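Local coordinates for protein haloacid dehalogenase (PDB 3UMC) that probably hydrolyses the carbon–halogen bond of L-2-haloacids, releasing the halide, at residues A[162-167]-A[183-188]. Numbering follows the deposited sequence.
Sequences MLLCAD and CRLLDL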
HETATM    1  N   MSE A 162       0.131  -3.843  -2.154  1.00 15.47           N
HETATM    2  CA  MSE A 162      -0.576  -2.668  -1.633  1.00 14.84           C
HETATM    3  C   MSE A 162      -1.476  -3.074  -0.469  1.00 13.06           C
HETATM    4  O   MSE A 162      -1.946  -4.217  -0.394  1.00 11.55           O
HETATM    5  CB  MSE A 162      -1.442  -2.118  -2.771  1.00 16.34           C
HETATM    6  CG  MSE A 162      -2.238  -0.829  -2.505  1.00 18.02           C
HETATM    7 SE   MSE A 162      -1.219   0.657  -1.757  1.00 29.04          SE
HETATM    8  CE  MSE A 162      -2.707   1.989  -1.419  1.00 21.62           C
ATOM      9  N   LEU A 163      -1.770  -2.131   0.395  1.00 11.65           N
ATOM     10  CA  LEU A 163      -2.707  -2.362   1.458  1.00 13.43           C
ATOM     11  C   LEU A 163      -3.886  -1.378   1.227  1.00 13.15           C
ATOM     12  O   LEU A 163      -3.668  -0.143   1.051  1.00 10.14           O
ATOM     13  CB  LEU A 163      -2.095  -2.083   2.830  1.00 14.35           C
ATOM     14  CG  LEU A 163      -0.855  -2.852   3.383  1.00 17.85           C
ATOM     15  CD1 LEU A 163      -0.315  -2.017   4.611  1.00 18.55           C
ATOM     16  CD2 LEU A 163      -1.215  -4.153   3.941  1.00 14.68           C
ATOM     17  N   LEU A 164      -5.107  -1.921   1.236  1.00 12.35           N
ATOM     18  CA  LEU A 164      -6.314  -1.117   0.956  1.00 12.47           C
ATOM     19  C   LEU A 164      -7.320  -1.238   2.078  1.00 13.28           C
ATOM     20  O   LEU A 164      -8.270  -1.952   1.961  1.00 14.42           O
ATOM     21  CB  LEU A 164      -6.959  -1.570  -0.365  1.00 11.10           C
ATOM     22  CG  LEU A 164      -6.056  -1.290  -1.545  1.00 11.19           C
ATOM     23  CD1 LEU A 164      -6.479  -2.071  -2.759  1.00 10.25           C
ATOM     24  CD2 LEU A 164      -5.859   0.186  -1.811  1.00 10.53           C
ATOM     25  N   CYS A 165      -7.060  -0.591   3.191  1.00 14.11           N
ATOM     26  CA  CYS A 165      -7.791  -0.830   4.412  1.00 15.11           C
ATOM     27  C   CYS A 165      -8.937   0.181   4.572  1.00 15.86           C
ATOM     28  O   CYS A 165      -9.000   1.168   3.895  1.00 16.34           O
ATOM     29  CB  CYS A 165      -6.847  -0.663   5.580  1.00 16.08           C
ATOM     30  SG  CYS A 165      -5.447  -1.861   5.497  1.00 22.94           S
ATOM     31  N   ALA A 166      -9.782  -0.101   5.532  1.00 16.18           N
ATOM     32  CA  ALA A 166     -11.006   0.569   5.769  1.00 17.87           C
ATOM     33  C   ALA A 166     -10.788   2.036   6.007  1.00 18.67           C
ATOM     34  O   ALA A 166     -11.609   2.858   5.567  1.00 17.53           O
ATOM     35  CB  ALA A 166     -11.705  -0.065   6.962  1.00 17.32           C
ATOM     36  N   ASP A 167      -9.693   2.342   6.706  1.00 19.15           N
ATOM     37  CA  ASP A 167      -9.373   3.728   6.975  1.00 18.85           C
ATOM     38  C   ASP A 167      -8.916   4.516   5.759  1.00 19.06           C
ATOM     39  O   ASP A 167      -8.784   5.674   5.892  1.00 18.68           O
ATOM     40  CB  ASP A 167      -8.416   3.903   8.162  1.00 19.34           C
ATOM     41  CG  ASP A 167      -6.982   3.397   7.915  1.00 20.19           C
ATOM     42  OD1 ASP A 167      -6.732   2.485   7.083  1.00 22.11           O
ATOM     43  OD2 ASP A 167      -6.075   3.969   8.560  1.00 21.80           O
ATOM     44  N   CYS A 183     -10.836  -0.947  -6.028  1.00 13.91           N
ATOM     45  CA  CYS A 183     -10.743  -1.031  -7.478  1.00 15.83           C
ATOM     46  C   CYS A 183     -10.378   0.283  -8.096  1.00 16.51           C
ATOM     47  O   CYS A 183      -9.617   0.325  -9.059  1.00 17.12           O
ATOM     48  CB  CYS A 183     -12.028  -1.526  -8.122  1.00 16.83           C
ATOM     49  SG  CYS A 183     -12.554  -3.264  -7.572  1.00 20.50           S
ATOM     50  N   ARG A 184     -10.866   1.362  -7.500  1.00 16.63           N
ATOM     51  CA  ARG A 184     -10.538   2.720  -7.968  1.00 17.88           C
ATOM     52  C   ARG A 184      -9.036   2.930  -7.764  1.00 17.01           C
ATOM     53  O   ARG A 184      -8.342   3.359  -8.656  1.00 17.54           O
ATOM     54  CB  ARG A 184     -11.388   3.776  -7.192  1.00 17.12           C
ATOM     55  CG  ARG A 184     -10.763   5.175  -7.182  1.00 23.49           C
ATOM     56  CD  ARG A 184     -11.720   6.253  -6.685  1.00 23.95           C
ATOM     57  NE  ARG A 184     -12.081   6.007  -5.315  1.00 26.61           N
ATOM     58  CZ  ARG A 184     -11.310   6.298  -4.278  1.00 27.92           C
ATOM     59  NH1 ARG A 184     -10.124   6.815  -4.490  1.00 28.61           N
ATOM     60  NH2 ARG A 184     -11.717   6.040  -3.032  1.00 29.28           N
ATOM     61  N   LEU A 185      -8.509   2.619  -6.582  1.00 16.68           N
ATOM     62  CA  LEU A 185      -7.056   2.845  -6.381  1.00 15.07           C
ATOM     63  C   LEU A 185      -6.149   1.947  -7.256  1.00 16.17           C
ATOM     64  O   LEU A 185      -5.023   2.348  -7.657  1.00 15.17           O
ATOM     65  CB  LEU A 185      -6.724   2.825  -4.898  1.00 14.87           C
ATOM     66  CG  LEU A 185      -7.369   3.964  -4.085  1.00 15.06           C
ATOM     67  CD1 LEU A 185      -7.250   3.724  -2.581  1.00 10.38           C
ATOM     68  CD2 LEU A 185      -6.648   5.305  -4.505  1.00 11.75           C
ATOM     69  N   LEU A 186      -6.618   0.746  -7.582  1.00 16.29           N
ATOM     70  CA  LEU A 186      -5.868  -0.151  -8.454  1.00 16.67           C
ATOM     71  C   LEU A 186      -6.063   0.208  -9.932  1.00 17.98           C
ATOM     72  O   LEU A 186      -5.428  -0.373 -10.798  1.00 16.29           O
ATOM     73  CB  LEU A 186      -6.316  -1.601  -8.255  1.00 15.92           C
ATOM     74  CG  LEU A 186      -5.968  -2.206  -6.864  1.00 16.64           C
ATOM     75  CD1 LEU A 186      -6.556  -3.639  -6.681  1.00 16.79           C
ATOM     76  CD2 LEU A 186      -4.474  -2.151  -6.539  1.00 10.61           C
ATOM     77  N   ASP A 187      -7.004   1.118 -10.190  1.00 19.50           N
ATOM     78  CA  ASP A 187      -7.343   1.577 -11.520  1.00 20.35           C
ATOM     79  C   ASP A 187      -7.799   0.398 -12.364  1.00 19.58           C
ATOM     80  O   ASP A 187      -7.344   0.220 -13.486  1.00 18.11           O
ATOM     81  CB  ASP A 187      -6.169   2.295 -12.169  1.00 20.90           C
ATOM     82  CG  ASP A 187      -6.631   3.298 -13.362  1.00 27.28           C
ATOM     83  OD1 ASP A 187      -7.769   3.833 -13.307  1.00 30.21           O
ATOM     84  OD2 ASP A 187      -5.840   3.527 -14.317  1.00 29.03           O
ATOM     85  N   LEU A 188      -8.681  -0.432 -11.790  1.00 19.71           N
ATOM     86  CA  LEU A 188      -9.206  -1.610 -12.492  1.00 18.72           C
ATOM     87  C   LEU A 188     -10.714  -1.658 -12.453  1.00 18.69           C
ATOM     88  O   LEU A 188     -11.283  -1.269 -11.490  1.00 18.53           O
ATOM     89  CB  LEU A 188      -8.635  -2.888 -11.897  1.00 17.26           C
ATOM     90  CG  LEU A 188      -7.150  -3.215 -12.079  1.00 17.92           C
ATOM     91  CD1 LEU A 188      -6.826  -4.435 -11.100  1.00 11.25           C
ATOM     92  CD2 LEU A 188      -6.726  -3.547 -13.523  1.00 15.28           C
TER
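L164, just after strand 162-163, the outermost of the parallel sheet within this chain, reaches L185 and L186 on helix 176-186, an apolar contact inside the Rossmann-like core of the haloacid dehalogenase fold, where this helix leads from strand 162-163 to strand 193-197. The two methyls of L164 divide the work. CD2 of L164 lies 3.9 Å from CD1 of L185 and 4.2 Å from CB of L185, and these two side chains run past each other in opposite sense. CD1 of L164 instead approaches the branch point of L186, 4.1 Å from CG of L186, with the side chains at a slant. The CB of L164 already points at the helix, and CG anti to the carbonyl carbon, beside the backbone N (chi1 -65°), carries both methyls on to it; all three leucines are buried. L26 of strand 24-27 and A139 of strand 137-140 also touch L164, while L150 of the second subunit packs on L186. M162 and L164 bond through their backbones to A140. Within 183-188, D187, with positive phi (59°), closes a Schellman motif: N of D187 donates to O of R184 at 3.0 Å, and N of L188 reaches O of C183, also at 3.0 Å.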